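Local coordinates for protein post-proline cleaving enzyme (Rickettsia typhi, PDB 4HVT) that probably acts as a serine-type oligopeptidase that cleaves peptide substrates on the carboxyl side of proline residues, at residues 355-359 with 403-408; 358-363 with 426-430; 248-253 with 297-302. All coordinates share one frame; numbering follows the deposited sequence. Where two conformers were deposited one is given.

Contact 1. Residues 355-359 with 403-408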
loop_
_atom_site.group_PDB
_atom_site.type_symbol
_atom_site.label_atom_id
_atom_site.label_comp_id
_atom_site.label_asym_id
_atom_site.label_seq_id
_atom_site.Cartn_x
_atom_site.Cartn_y
_atom_site.Cartn_z
ATOM N N ILE A 355 -10.637 9.122 -7.675
ATOM C CA ILE A 355 -10.832 10.473 -8.276
ATOM C C ILE A 355 -9.497 11.224 -8.245
ATOM O O ILE A 355 -8.740 11.118 -7.279
ATOM C CB ILE A 355 -11.835 11.273 -7.463
ATOM C CG1 ILE A 355 -13.266 10.763 -7.689
ATOM C CG2 ILE A 355 -11.809 12.781 -7.701
ATOM C CD1 ILE A 355 -13.917 11.252 -8.957
ATOM N N SER A 356 -9.197 11.998 -9.299
ATOM C CA SER A 356 -8.030 12.880 -9.261
ATOM C C SER A 356 -8.474 14.151 -9.978
ATOM O O SER A 356 -9.282 14.083 -10.918
ATOM C CB SER A 356 -6.826 12.245 -9.926
ATOM O OG SER A 356 -5.604 12.842 -9.524
ATOM N N THR A 357 -7.954 15.279 -9.550
ATOM C CA THR A 357 -8.499 16.539 -10.009
ATOM C C THR A 357 -7.398 17.397 -10.632
ATOM O O THR A 357 -6.250 17.375 -10.133
ATOM C CB THR A 357 -9.103 17.291 -8.773
ATOM O OG1 THR A 357 -10.110 16.444 -8.166
ATOM C CG2 THR A 357 -9.767 18.524 -9.190
ATOM N N THR A 358 -7.758 18.120 -11.702
ATOM C CA THR A 358 -6.950 19.199 -12.281
ATOM C C THR A 358 -7.704 20.508 -12.100
ATOM O O THR A 358 -8.831 20.540 -11.567
ATOM C CB THR A 358 -6.575 18.982 -13.732
ATOM O OG1 THR A 358 -7.739 19.185 -14.578
ATOM C CG2 THR A 358 -5.967 17.617 -13.946
ATOM N N LYS A 359 -7.085 21.585 -12.544
ATOM C CA LYS A 359 -7.720 22.918 -12.446
ATOM C C LYS A 359 -9.148 22.922 -12.970
ATOM O O LYS A 359 -10.025 23.597 -12.419
ATOM C CB LYS A 359 -6.895 23.944 -13.236
ATOM C CG LYS A 359 -7.323 25.403 -13.048
ATOM C CD LYS A 359 -6.567 26.336 -13.969
ATOM C CE LYS A 359 -5.201 26.737 -13.467
ATOM N NZ LYS A 359 -4.516 27.723 -14.356
ATOM N N SER A 403 -1.883 14.572 -9.941
ATOM C CA SER A 403 -2.455 15.863 -10.360
ATOM C C SER A 403 -2.883 16.631 -9.136
ATOM O O SER A 403 -3.002 16.051 -8.039
ATOM C CB SER A 403 -3.651 15.706 -11.296
ATOM O OG SER A 403 -4.799 15.206 -10.592
ATOM N N TYR A 404 -3.097 17.910 -9.365
ATOM C CA TYR A 404 -3.623 18.841 -8.327
ATOM C C TYR A 404 -4.586 19.806 -8.963
ATOM O O TYR A 404 -4.430 20.232 -10.113
ATOM C CB TYR A 404 -2.519 19.705 -7.737
ATOM C CG TYR A 404 -1.347 19.027 -7.115
ATOM C CD1 TYR A 404 -1.356 18.643 -5.813
ATOM C CD2 TYR A 404 -0.187 18.872 -7.844
ATOM C CE1 TYR A 404 -0.241 18.062 -5.219
ATOM C CE2 TYR A 404 0.926 18.287 -7.282
ATOM C CZ TYR A 404 0.900 17.894 -5.985
ATOM O OH TYR A 404 2.015 17.311 -5.411
ATOM N N GLU A 405 -5.609 20.186 -8.227
ATOM C CA GLU A 405 -6.547 21.173 -8.756
ATOM C C GLU A 405 -5.826 22.496 -9.040
ATOM O O GLU A 405 -6.318 23.287 -9.821
ATOM C CB GLU A 405 -7.725 21.377 -7.766
ATOM C CG GLU A 405 -8.873 22.170 -8.336
ATOM C CD GLU A 405 -10.150 22.115 -7.507
ATOM O OE1 GLU A 405 -10.227 21.313 -6.542
ATOM O OE2 GLU A 405 -11.037 22.934 -7.839
ATOM N N GLU A 406 -4.701 22.759 -8.399
ATOM C CA GLU A 406 -3.965 24.003 -8.657
ATOM C C GLU A 406 -3.376 24.008 -10.091
ATOM O O GLU A 406 -3.157 25.064 -10.665
ATOM C CB GLU A 406 -2.853 24.238 -7.661
ATOM C CG GLU A 406 -2.218 25.605 -7.909
ATOM C CD GLU A 406 -1.385 26.129 -6.784
ATOM O OE1 GLU A 406 -1.477 25.590 -5.666
ATOM O OE2 GLU A 406 -0.640 27.092 -7.053
ATOM N N GLU A 407 -3.131 22.840 -10.656
ATOM C CA GLU A 407 -2.406 22.688 -11.912
ATOM C C GLU A 407 -3.355 22.282 -13.059
ATOM O O GLU A 407 -4.176 21.356 -12.930
ATOM C CB GLU A 407 -1.318 21.600 -11.741
ATOM C CG GLU A 407 -0.222 21.965 -10.762
ATOM C CD GLU A 407 0.700 23.066 -11.257
ATOM O OE1 GLU A 407 0.803 23.305 -12.488
ATOM O OE2 GLU A 407 1.335 23.693 -10.399
ATOM N N GLU A 408 -3.213 22.936 -14.216
ATOM C CA GLU A 408 -3.891 22.500 -15.443
ATOM C C GLU A 408 -3.344 21.171 -16.014
ATOM O O GLU A 408 -4.108 20.424 -16.550
ATOM C CB GLU A 408 -3.753 23.571 -16.539
ATOM C CG GLU A 408 -4.585 24.790 -16.153
ATOM C CD GLU A 408 -4.412 25.983 -17.044
ATOM O OE1 GLU A 408 -3.315 26.151 -17.617
ATOM O OE2 GLU A 408 -5.390 26.768 -17.143
HETATM O O HOH W 1 -7.069 19.835 -17.130
HETATM O O HOH W 2 -10.534 24.588 -9.844
#

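Contact 2. Residues 358-363 with 426-430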
loop_
_atom_site.group_PDB
_atom_site.type_symbol
_atom_site.label_atom_id
_atom_site.label_comp_id
_atom_site.label_asym_id
_atom_site.label_seq_id
_atom_site.Cartn_x
_atom_site.Cartn_y
_atom_site.Cartn_z
ATOM N N THR A 358 -7.758 18.120 -11.702
ATOM C CA THR A 358 -6.950 19.199 -12.281
ATOM C C THR A 358 -7.704 20.508 -12.100
ATOM O O THR A 358 -8.831 20.540 -11.567
ATOM C CB THR A 358 -6.575 18.982 -13.732
ATOM O OG1 THR A 358 -7.739 19.185 -14.578
ATOM C CG2 THR A 358 -5.967 17.617 -13.946
ATOM N N LYS A 359 -7.085 21.585 -12.544
ATOM C CA LYS A 359 -7.720 22.918 -12.446
ATOM C C LYS A 359 -9.148 22.922 -12.970
ATOM O O LYS A 359 -10.025 23.597 -12.419
ATOM C CB LYS A 359 -6.895 23.944 -13.236
ATOM C CG LYS A 359 -7.323 25.403 -13.048
ATOM C CD LYS A 359 -6.567 26.336 -13.969
ATOM C CE LYS A 359 -5.201 26.737 -13.467
ATOM N NZ LYS A 359 -4.516 27.723 -14.356
ATOM N N ASP A 360 -9.377 22.238 -14.097
ATOM C CA ASP A 360 -10.661 22.328 -14.757
ATOM C C ASP A 360 -11.279 20.964 -15.129
ATOM O O ASP A 360 -12.296 20.923 -15.788
ATOM C CB ASP A 360 -10.546 23.231 -15.974
ATOM C CG ASP A 360 -9.628 22.687 -17.009
ATOM O OD1 ASP A 360 -9.077 21.590 -16.846
ATOM O OD2 ASP A 360 -9.438 23.401 -18.018
ATOM N N ARG A 361 -10.724 19.855 -14.634
ATOM C CA ARG A 361 -11.319 18.547 -14.894
ATOM C C ARG A 361 -11.245 17.642 -13.659
ATOM O O ARG A 361 -10.279 17.707 -12.889
ATOM C CB ARG A 361 -10.559 17.836 -16.052
ATOM C CG ARG A 361 -10.789 18.530 -17.382
ATOM C CD ARG A 361 -12.176 18.260 -17.931
ATOM N NE ARG A 361 -12.347 18.767 -19.273
ATOM C CZ ARG A 361 -12.715 20.026 -19.554
ATOM N NH1 ARG A 361 -12.881 20.941 -18.574
ATOM N NH2 ARG A 361 -12.882 20.430 -20.829
ATOM N N VAL A 362 -12.222 16.752 -13.557
ATOM C CA VAL A 362 -12.198 15.657 -12.602
ATOM C C VAL A 362 -12.024 14.369 -13.420
ATOM O O VAL A 362 -12.711 14.183 -14.421
ATOM C CB VAL A 362 -13.524 15.579 -11.892
ATOM C CG1 VAL A 362 -13.513 14.425 -10.912
ATOM C CG2 VAL A 362 -13.830 16.949 -11.237
ATOM N N PHE A 363 -11.085 13.523 -13.016
ATOM C CA PHE A 363 -10.858 12.222 -13.601
ATOM C C PHE A 363 -11.427 11.153 -12.675
ATOM O O PHE A 363 -11.134 11.148 -11.460
ATOM C CB PHE A 363 -9.339 11.957 -13.683
ATOM C CG PHE A 363 -8.650 12.716 -14.784
ATOM C CD1 PHE A 363 -8.515 14.110 -14.765
ATOM C CD2 PHE A 363 -8.043 12.025 -15.797
ATOM C CE1 PHE A 363 -7.822 14.775 -15.759
ATOM C CE2 PHE A 363 -7.395 12.699 -16.808
ATOM C CZ PHE A 363 -7.251 14.026 -16.792
ATOM N N TRP A 426 -0.892 15.296 -19.574
ATOM C CA TRP A 426 -2.201 15.860 -19.866
ATOM C C TRP A 426 -2.026 17.345 -20.057
ATOM O O TRP A 426 -1.663 18.054 -19.139
ATOM C CB TRP A 426 -3.156 15.571 -18.690
ATOM C CG TRP A 426 -4.554 16.143 -18.821
ATOM C CD1 TRP A 426 -5.021 17.282 -18.183
ATOM C CD2 TRP A 426 -5.668 15.613 -19.555
ATOM N NE1 TRP A 426 -6.358 17.476 -18.483
ATOM C CE2 TRP A 426 -6.775 16.495 -19.336
ATOM C CE3 TRP A 426 -5.842 14.512 -20.404
ATOM C CZ2 TRP A 426 -8.047 16.252 -19.875
ATOM C CZ3 TRP A 426 -7.084 14.281 -20.955
ATOM C CH2 TRP A 426 -8.188 15.161 -20.686
ATOM N N VAL A 427 -2.328 17.807 -21.257
ATOM C CA VAL A 427 -2.095 19.189 -21.646
ATOM C C VAL A 427 -3.366 19.998 -21.506
ATOM O O VAL A 427 -4.475 19.473 -21.291
ATOM C CB VAL A 427 -1.471 19.317 -23.051
ATOM C CG1 VAL A 427 -0.107 18.649 -23.028
ATOM C CG2 VAL A 427 -2.355 18.696 -24.088
ATOM N N LYS A 428 -3.193 21.296 -21.596
ATOM C CA LYS A 428 -4.276 22.218 -21.241
ATOM C C LYS A 428 -5.428 22.188 -22.221
ATOM O O LYS A 428 -6.524 22.616 -21.860
ATOM C CB LYS A 428 -3.793 23.661 -21.113
ATOM C CG LYS A 428 -2.340 23.826 -20.697
ATOM C CD LYS A 428 -1.884 25.264 -20.916
ATOM C CE LYS A 428 -1.798 25.635 -22.385
ATOM N NZ LYS A 428 -1.827 27.109 -22.561
ATOM N N THR A 429 -5.188 21.688 -23.433
ATOM C CA THR A 429 -6.221 21.434 -24.434
ATOM C C THR A 429 -6.910 20.059 -24.240
ATOM O O THR A 429 -7.633 19.561 -25.104
ATOM C CB THR A 429 -5.614 21.509 -25.853
ATOM O OG1 THR A 429 -4.563 20.545 -25.982
ATOM C CG2 THR A 429 -5.052 22.912 -26.113
ATOM N N HIS A 430 -6.687 19.444 -23.079
ATOM C CA HIS A 430 -7.439 18.280 -22.669
ATOM C C HIS A 430 -7.245 17.021 -23.467
ATOM O O HIS A 430 -8.192 16.391 -23.908
ATOM C CB HIS A 430 -8.913 18.626 -22.501
ATOM C CG HIS A 430 -9.129 19.804 -21.614
ATOM N ND1 HIS A 430 -9.772 20.948 -22.036
ATOM C CD2 HIS A 430 -8.745 20.040 -20.334
ATOM C CE1 HIS A 430 -9.798 21.820 -21.047
ATOM N NE2 HIS A 430 -9.187 21.289 -20.005
HETATM O O HOH W 1 -7.069 19.835 -17.130
#

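Contact 3. Residues 248-253 with 297-302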
loop_
_atom_site.group_PDB
_atom_site.type_symbol
_atom_site.label_atom_id
_atom_site.label_comp_id
_atom_site.label_asym_id
_atom_site.label_seq_id
_atom_site.Cartn_x
_atom_site.Cartn_y
_atom_site.Cartn_z
ATOM N N LEU A 248 -10.026 19.560 3.416
ATOM C CA LEU A 248 -11.292 19.142 2.829
ATOM C C LEU A 248 -11.370 19.365 1.292
ATOM O O LEU A 248 -11.817 18.504 0.523
ATOM C CB LEU A 248 -12.455 19.836 3.522
ATOM C CG LEU A 248 -13.877 19.531 3.081
ATOM C CD1 LEU A 248 -14.195 18.059 3.328
ATOM C CD2 LEU A 248 -14.895 20.383 3.812
ATOM N N LEU A 249 -10.927 20.548 0.915
ATOM C CA LEU A 249 -10.919 21.027 -0.501
ATOM C C LEU A 249 -9.510 21.319 -0.955
ATOM O O LEU A 249 -8.563 21.226 -0.196
ATOM C CB LEU A 249 -11.752 22.287 -0.685
ATOM C CG LEU A 249 -13.155 22.240 -0.073
ATOM C CD1 LEU A 249 -13.890 23.531 -0.210
ATOM C CD2 LEU A 249 -13.955 21.114 -0.757
ATOM N N SER A 250 -9.347 21.629 -2.250
ATOM C CA SER A 250 -8.082 22.166 -2.731
ATOM C C SER A 250 -7.769 23.475 -1.981
ATOM O O SER A 250 -8.656 24.232 -1.779
ATOM C CB SER A 250 -8.239 22.519 -4.222
ATOM O OG SER A 250 -7.096 23.235 -4.681
ATOM N N ASP A 251 -6.515 23.736 -1.612
ATOM C CA ASP A 251 -6.089 25.002 -1.050
ATOM C C ASP A 251 -6.513 26.165 -1.970
ATOM O O ASP A 251 -6.674 27.267 -1.525
ATOM C CB ASP A 251 -4.587 25.081 -0.879
ATOM C CG ASP A 251 -4.073 24.347 0.349
ATOM O OD1 ASP A 251 -4.693 24.489 1.413
ATOM O OD2 ASP A 251 -3.025 23.681 0.271
ATOM N N THR A 252 -6.638 25.911 -3.287
ATOM C CA THR A 252 -7.003 27.019 -4.168
ATOM C C THR A 252 -8.448 27.465 -3.973
ATOM O O THR A 252 -8.830 28.558 -4.443
ATOM C CB THR A 252 -6.842 26.709 -5.682
ATOM O OG1 THR A 252 -7.696 25.610 -6.027
ATOM C CG2 THR A 252 -5.415 26.355 -6.021
ATOM N N ILE A 253 -9.247 26.638 -3.325
ATOM C CA ILE A 253 -10.627 26.941 -2.998
ATOM C C ILE A 253 -10.743 27.329 -1.524
ATOM O O ILE A 253 -11.418 28.316 -1.209
ATOM C CB ILE A 253 -11.481 25.714 -3.311
ATOM C CG1 ILE A 253 -11.162 25.191 -4.742
ATOM C CG2 ILE A 253 -12.951 26.012 -3.125
ATOM C CD1 ILE A 253 -11.593 26.092 -5.878
ATOM N N SER A 297 -12.177 16.199 -4.111
ATOM C CA SER A 297 -13.018 17.412 -4.280
ATOM C C SER A 297 -12.718 18.064 -5.620
ATOM O O SER A 297 -11.734 17.792 -6.260
ATOM C CB SER A 297 -12.730 18.404 -3.201
ATOM O OG SER A 297 -11.411 18.899 -3.270
ATOM N N PHE A 298 -13.607 18.991 -5.969
ATOM C CA PHE A 298 -13.464 19.850 -7.112
ATOM C C PHE A 298 -14.270 21.097 -6.791
ATOM O O PHE A 298 -15.478 21.010 -6.513
ATOM C CB PHE A 298 -14.021 19.206 -8.356
ATOM C CG PHE A 298 -13.794 20.021 -9.612
ATOM C CD1 PHE A 298 -12.510 20.286 -10.049
ATOM C CD2 PHE A 298 -14.870 20.577 -10.314
ATOM C CE1 PHE A 298 -12.308 21.045 -11.208
ATOM C CE2 PHE A 298 -14.669 21.344 -11.466
ATOM C CZ PHE A 298 -13.391 21.557 -11.920
ATOM N N LYS A 299 -13.628 22.254 -6.867
ATOM C CA LYS A 299 -14.260 23.496 -6.431
ATOM C C LYS A 299 -14.818 23.258 -5.017
ATOM O O LYS A 299 -14.137 22.689 -4.194
ATOM C CB LYS A 299 -15.308 24.010 -7.450
ATOM C CG LYS A 299 -14.808 24.014 -8.873
ATOM C CD LYS A 299 -13.690 24.894 -9.092
ATOM C CE LYS A 299 -13.761 25.435 -10.557
ATOM N NZ LYS A 299 -12.618 26.339 -10.719
ATOM N N GLU A 300 -16.050 23.652 -4.762
ATOM C CA GLU A 300 -16.649 23.500 -3.420
ATOM C C GLU A 300 -17.411 22.173 -3.238
ATOM O O GLU A 300 -18.093 21.999 -2.244
ATOM C CB GLU A 300 -17.596 24.698 -3.157
ATOM C CG GLU A 300 -16.810 25.993 -3.012
ATOM C CD GLU A 300 -17.636 27.203 -2.670
ATOM O OE1 GLU A 300 -18.819 27.041 -2.305
ATOM O OE2 GLU A 300 -17.095 28.359 -2.793
ATOM N N TYR A 301 -17.227 21.199 -4.133
ATOM C CA TYR A 301 -17.925 19.918 -4.078
ATOM C C TYR A 301 -16.979 18.801 -3.609
ATOM O O TYR A 301 -15.792 18.869 -3.952
ATOM C CB TYR A 301 -18.502 19.569 -5.455
ATOM C CG TYR A 301 -19.642 20.491 -5.804
ATOM C CD1 TYR A 301 -19.396 21.794 -6.219
ATOM C CD2 TYR A 301 -20.951 20.099 -5.614
ATOM C CE1 TYR A 301 -20.415 22.671 -6.462
ATOM C CE2 TYR A 301 -21.978 20.972 -5.875
ATOM C CZ TYR A 301 -21.703 22.260 -6.269
ATOM O OH TYR A 301 -22.715 23.163 -6.482
ATOM N N VAL A 302 -17.488 17.791 -2.922
ATOM C CA VAL A 302 -16.741 16.687 -2.390
ATOM C C VAL A 302 -17.337 15.386 -2.877
ATOM O O VAL A 302 -18.527 15.322 -3.144
ATOM C CB VAL A 302 -16.691 16.711 -0.834
ATOM C CG1 VAL A 302 -15.783 17.828 -0.331
ATOM C CG2 VAL A 302 -18.064 16.889 -0.289
HETATM O O HOH W 3 -11.602 21.483 -4.270
#

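Contact 1. Residues 355-359 with 403-408
Ser403 meets the end of strand 350-357 at the tight part of this contact, where its OG donates to Thr357 O at 2.6 Å from well above the carbonyl plane. A chi1 of 71° sets this hydroxyl between its own backbone N and carbonyl carbon, and there it also faces the hydroxyl of Ser356, with Ser356 OG 2.7 Å from Ser403 OG. Next to them, Thr357 and Glu405 lie side by side and point the same way, with Thr357 CG2 3.8 Å from Glu405 CB. Their polar ends turn to the neighbouring hairpin, Thr357 OG1 bonding Ser297 O and Glu405 OE2 bonding Lys299 N. The type I turn Tyr404-Glu407 curls round so that Lys359 N donates to Glu407 O at 2.9 Å.

Beyond this bond the contact runs out into solvent. Lys359 has two conformers; in the one described it bends at chi3 (-82°) over Glu408, and NZ comes 3.1 Å from Glu408 OE2, a salt bridge the other may not keep. A water joins Lys359 O to Glu405 OE2. The loop is thus tied to the strand end by two bonds to main-chain carbonyls, whereas the surface ion pair is less certain.

Contact 2. Residues 358-363 with 426-430
Asp360 has its carboxylate between its backbone N and carbonyl carbon (chi1 64°), which directs it at the edge of the His430 ring, while Arg361 folds back at chi2 (-74°) and lays its guanidinium over one face of the same ring. His430 therefore has a partner in its plane and another above it. NE2 donates to Asp360 OD2 at 2.9 Å, with OD2 in the imidazole plane but the donor standing above the carboxylate plane; a second, weak bond runs from NE2 to Asp360 OD1. The guanidinium and imidazole are stacked, their centres 3.8 Å apart and their planes 18° apart. Arg361 NH1 is held in turn by Asp360 O at 2.8 Å, which limits the swing of the group. Lys428 O sits over the centre of the other imidazole face. The carboxylate would favour a proton on NE2 and a charged ring, and the stacked arginine would probably oppose that charge.

Deeper in, Phe363 presents its edge to Trp426 in a T-shaped pair, with CZ over the centre of the indole and 3.6 Å from Trp426 CD2. His430 CA packs on the opposite indole face. Between the polar and aromatic parts a single water is gripped three ways: it accepts from Trp426 NE1 at 2.8 Å and from Thr358 OG1, and donates to Asp360 OD1. Thr358 OG1 also receives weak bonds from the backbone N of Asp360 and Arg361. The buried indole N-H is thereby satisfied through solvent. Loop 358-361 connects the first two strands of one sheet, and turn 427-430, a type I turn, connects the last two of the next, so the contact joins adjacent blades of the beta-propeller.

Contact 3. Residues 248-253 with 297-302
The loop 248-253 passes beside a tight hairpin whose type II' turn runs from Phe298 to Tyr301, and the backbones stay apart, Leu249 CA being 5.6 Å from Ser297 CA. Lys299 takes the first corner of that turn, with the positive phi (51°) and negative psi (-133°) of that corner, its carbonyl facing the loop.

Leu249 is the central apolar group. Its CD2 methyl reaches 3.8 Å from Val302 CG1, the two side chains crossing at about a right angle, and it touches Ser297 CB as well. Leu248 also crosses the valine at about a right angle, its CD1 4.0 Å from Val302 CG1. Farther out, Ile253 lies across the turn: its CG2, anti to the backbone N, rests 3.7 Å from Lys299 O and also meets Glu300 CG, while its CD1 touches Lys299 at CA and, 4.0 Å away, at CD. The carboxylate of Glu300 leads elsewhere, to His326.

No direct hydrogen bond links the segments; a water does this work instead. It accepts from Ser250 N at 3.0 Å and from Ser297 OG, and donates to Lys299 O at 2.8 Å. Ser250 OG pairs with Thr252 OG1 within its own loop, and Ile253 N bonds Ser250 O, both of which keep the loop curled. The interface between these two neighbouring sheets thus combines methyl groups in van der Waals contact, buried at the leucine end and more open at Ile253, with one bridging water that satisfies polar atoms from both sides.

Along the chain contact 3 closes before contacts 1 and 2 open, and those two share Thr358 and Lys359 at the hairpin between strands 350-357 and 362-368. All three lie within the N-terminal beta-propeller domain: contact 3 joins sheet 242-285 to sheet 293-344, and contacts 1 and 2 join sheet 350-390 to sheet 398-436. The centres of contacts 1 and 2 are about 7 Å apart, those of contacts 1 and 3 about 10 Å, and those of contacts 2 and 3 about 15 Å. Phe298 bridges this last gap by packing on Val362. Together they form a continuous run across four consecutive blades of the seven-bladed propeller, which in relatives is thought to restrict access to the active site.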